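Local coordinates for protein flavin-dependent monooxygenase, oxygenase subunit HsaA (Rhodococcus sp., PDB 2RFQ) that catalyses the ortho-hydroxylation of the secosteroid phenol 3-HSA to the catechol 3,4-DHSA with reduced FMN and oxygen, a step in cholesterol breakdown, at residues V66-S70 with T235-T240. Sequence-based numbering, arbitrary orientation.
Sequences VLFYS and TIHPTT
Tyr69 lies across Thr239 and ends on the backbone of Ile236. Its ring bridges two helices that run nearly parallel, with segment axes 11.3 Å apart. CG of Tyr69 sits anti to its own carbonyl carbon (chi1 -62°), which points the ring across the gap. Tyr69 OH donates to Ile236 O at 2.7 Å. It comes in the carbonyl plane, on a lone pair, with a C=O...O angle of 109°. The same oxygen takes the helical bond from Thr240 N, so two donors grip it. The terminal methyl of Ile236, CD1, lies 3.5 Å from Tyr69 OH.

The methyl of Thr239 covers one face of the ring. Thr239 CG2 stands 3.4 Å from the centroid of the Tyr69 ring, 5° off the normal, a centred CH-pi contact. Thr239 OG1 meanwhile bonds back to Thr235 O in its own helix, which helps fix the methyl toward the ring. On the opposite ring face lies Phe68 CD2, offset toward the rim. Thr240 OG1 lies at the edges of both aromatic rings, 3.5 Å from Phe68 CE2 and 3.6 Å from Tyr69 CE1.

A phenylalanine in place of Tyr69 would probably leave Ile236 O without its side-chain donor and the ring without its polar tie to the second helix. Helix 80-96 adds Val91 beside Ile236 and Thr240, and Leu297 of helix 277-309 touches Thr239. The contact is buried and joins helix 65-76 of the N-terminal helical region to the start of helix 233-266. Such helix-on-helix packing between N- and C-terminal helical regions belongs to the acyl-CoA dehydrogenase fold, here near Tyr120 and His368 of the probable FMN site.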
ATOM      1  N   VAL A  66      15.227   5.514 -27.220  1.00  7.39           N
ATOM      2  CA  VAL A  66      13.859   5.863 -26.794  1.00  7.61           C
ATOM      3  C   VAL A  66      12.866   5.511 -27.911  1.00  7.78           C
ATOM      4  O   VAL A  66      11.758   5.081 -27.646  1.00  7.88           O
ATOM      5  CB  VAL A  66      13.710   7.310 -26.313  1.00  7.49           C
ATOM      6  CG1 VAL A  66      12.235   7.626 -26.008  1.00  8.05           C
ATOM      7  CG2 VAL A  66      14.569   7.518 -25.050  1.00  9.31           C
ATOM      8  N   LEU A  67      13.265   5.691 -29.159  1.00  7.29           N
ATOM      9  CA  LEU A  67      12.387   5.301 -30.268  1.00  7.76           C
ATOM     10  C   LEU A  67      12.104   3.795 -30.209  1.00  8.22           C
ATOM     11  O   LEU A  67      10.954   3.374 -30.351  1.00  8.45           O
ATOM     12  CB  LEU A  67      13.024   5.684 -31.612  1.00  7.64           C
ATOM     13  CG  LEU A  67      12.295   5.132 -32.850  1.00  7.93           C
ATOM     14  CD1 LEU A  67      10.861   5.581 -32.990  1.00  8.06           C
ATOM     15  CD2 LEU A  67      13.056   5.507 -34.117  1.00  8.35           C
ATOM     16  N   PHE A  68      13.144   3.000 -29.964  1.00  7.91           N
ATOM     17  CA  PHE A  68      12.985   1.549 -29.885  1.00  8.00           C
ATOM     18  C   PHE A  68      12.011   1.179 -28.757  1.00  8.49           C
ATOM     19  O   PHE A  68      11.060   0.398 -28.979  1.00  7.38           O
ATOM     20  CB  PHE A  68      14.330   0.845 -29.663  1.00  8.07           C
ATOM     21  CG  PHE A  68      14.189  -0.637 -29.468  1.00  8.08           C
ATOM     22  CD1 PHE A  68      13.959  -1.472 -30.559  1.00  8.58           C
ATOM     23  CD2 PHE A  68      14.273  -1.197 -28.185  1.00 10.03           C
ATOM     24  CE1 PHE A  68      13.813  -2.857 -30.389  1.00 10.57           C
ATOM     25  CE2 PHE A  68      14.095  -2.582 -28.003  1.00 11.32           C
ATOM     26  CZ  PHE A  68      13.874  -3.403 -29.101  1.00 10.66           C
ATOM     27  N   TYR A  69      12.213   1.743 -27.554  1.00  7.68           N
ATOM     28  CA  TYR A  69      11.331   1.367 -26.439  1.00  7.45           C
ATOM     29  C   TYR A  69       9.904   1.890 -26.625  1.00  7.41           C
ATOM     30  O   TYR A  69       8.947   1.258 -26.164  1.00  8.02           O
ATOM     31  CB  TYR A  69      11.910   1.767 -25.079  1.00  7.50           C
ATOM     32  CG  TYR A  69      13.211   1.078 -24.773  1.00  8.12           C
ATOM     33  CD1 TYR A  69      13.298  -0.315 -24.714  1.00  8.37           C
ATOM     34  CD2 TYR A  69      14.368   1.829 -24.569  1.00  9.03           C
ATOM     35  CE1 TYR A  69      14.518  -0.955 -24.449  1.00 10.05           C
ATOM     36  CE2 TYR A  69      15.595   1.209 -24.289  1.00  9.51           C
ATOM     37  CZ  TYR A  69      15.657  -0.172 -24.218  1.00  8.96           C
ATOM     38  OH  TYR A  69      16.884  -0.763 -23.941  1.00  9.21           O
ATOM     39  N   SER A  70       9.769   3.016 -27.328  1.00  6.66           N
ATOM     40  CA  SER A  70       8.450   3.582 -27.665  1.00  7.72           C
ATOM     41  C   SER A  70       7.709   2.630 -28.601  1.00  7.84           C
ATOM     42  O   SER A  70       6.499   2.421 -28.450  1.00  8.92           O
ATOM     43  CB  SER A  70       8.628   4.957 -28.312  1.00  8.35           C
ATOM     44  OG  SER A  70       9.164   5.846 -27.337  1.00  9.89           O
ATOM     45  N   THR A 235      21.257  -1.042 -18.324  1.00  5.05           N
ATOM     46  CA  THR A 235      20.049  -0.311 -18.699  1.00  5.93           C
ATOM     47  C   THR A 235      19.294  -0.924 -19.898  1.00  5.99           C
ATOM     48  O   THR A 235      18.079  -1.087 -19.865  1.00  5.75           O
ATOM     49  CB  THR A 235      20.366   1.175 -18.977  1.00  6.68           C
ATOM     50  OG1 THR A 235      20.817   1.781 -17.760  1.00  7.47           O
ATOM     51  CG2 THR A 235      19.110   1.919 -19.458  1.00  7.40           C
ATOM     52  N   ILE A 236      20.021  -1.235 -20.961  1.00  5.48           N
ATOM     53  CA  ILE A 236      19.392  -1.694 -22.208  1.00  5.28           C
ATOM     54  C   ILE A 236      18.560  -2.961 -22.045  1.00  5.31           C
ATOM     55  O   ILE A 236      17.407  -3.034 -22.535  1.00  6.16           O
ATOM     56  CB  ILE A 236      20.502  -1.915 -23.273  1.00  4.54           C
ATOM     57  CG1 ILE A 236      21.089  -0.542 -23.675  1.00  5.45           C
ATOM     58  CG2 ILE A 236      19.982  -2.735 -24.480  1.00  4.62           C
ATOM     59  CD1 ILE A 236      20.163   0.304 -24.626  1.00  7.59           C
ATOM     60  N   HIS A 237      19.142  -3.975 -21.403  1.00  5.55           N
ATOM     61  CA  HIS A 237      18.426  -5.270 -21.344  1.00  6.39           C
ATOM     62  C   HIS A 237      17.270  -5.195 -20.342  1.00  6.17           C
ATOM     63  O   HIS A 237      16.123  -5.492 -20.706  1.00  5.78           O
ATOM     64  CB  HIS A 237      19.396  -6.416 -21.097  1.00  7.74           C
ATOM     65  CG  HIS A 237      18.731  -7.739 -20.879  1.00 12.11           C
ATOM     66  ND1 HIS A 237      17.829  -8.278 -21.774  1.00 17.75           N
ATOM     67  CD2 HIS A 237      18.826  -8.621 -19.856  1.00 14.53           C
ATOM     68  CE1 HIS A 237      17.402  -9.443 -21.313  1.00 15.83           C
ATOM     69  NE2 HIS A 237      17.989  -9.669 -20.150  1.00 17.06           N
ATOM     70  N   PRO A 238      17.538  -4.752 -19.099  1.00  6.01           N
ATOM     71  CA  PRO A 238      16.369  -4.649 -18.206  1.00  6.14           C
ATOM     72  C   PRO A 238      15.241  -3.718 -18.713  1.00  6.95           C
ATOM     73  O   PRO A 238      14.057  -4.005 -18.499  1.00  6.95           O
ATOM     74  CB  PRO A 238      16.974  -4.148 -16.885  1.00  6.31           C
ATOM     75  CG  PRO A 238      18.382  -4.716 -16.919  1.00  6.35           C
ATOM     76  CD  PRO A 238      18.790  -4.461 -18.376  1.00  6.03           C
ATOM     77  N   THR A 239      15.587  -2.626 -19.388  1.00  6.08           N
ATOM     78  CA  THR A 239      14.531  -1.750 -19.949  1.00  5.83           C
ATOM     79  C   THR A 239      13.736  -2.505 -21.045  1.00  5.87           C
ATOM     80  O   THR A 239      12.516  -2.324 -21.173  1.00  6.94           O
ATOM     81  CB  THR A 239      15.127  -0.433 -20.475  1.00  6.44           C
ATOM     82  OG1 THR A 239      15.748   0.253 -19.377  1.00  6.23           O
ATOM     83  CG2 THR A 239      14.027   0.491 -21.083  1.00  6.04           C
ATOM     84  N   THR A 240      14.422  -3.380 -21.789  1.00  6.05           N
ATOM     85  CA  THR A 240      13.729  -4.241 -22.785  1.00  6.58           C
ATOM     86  C   THR A 240      12.698  -5.193 -22.148  1.00  6.79           C
ATOM     87  O   THR A 240      11.726  -5.596 -22.786  1.00  7.12           O
ATOM     88  CB  THR A 240      14.708  -4.940 -23.751  1.00  7.43           C
ATOM     89  OG1 THR A 240      14.444  -4.471 -25.095  1.00  8.86           O
ATOM     90  CG2 THR A 240      14.527  -6.441 -23.755  1.00  7.69           C
TER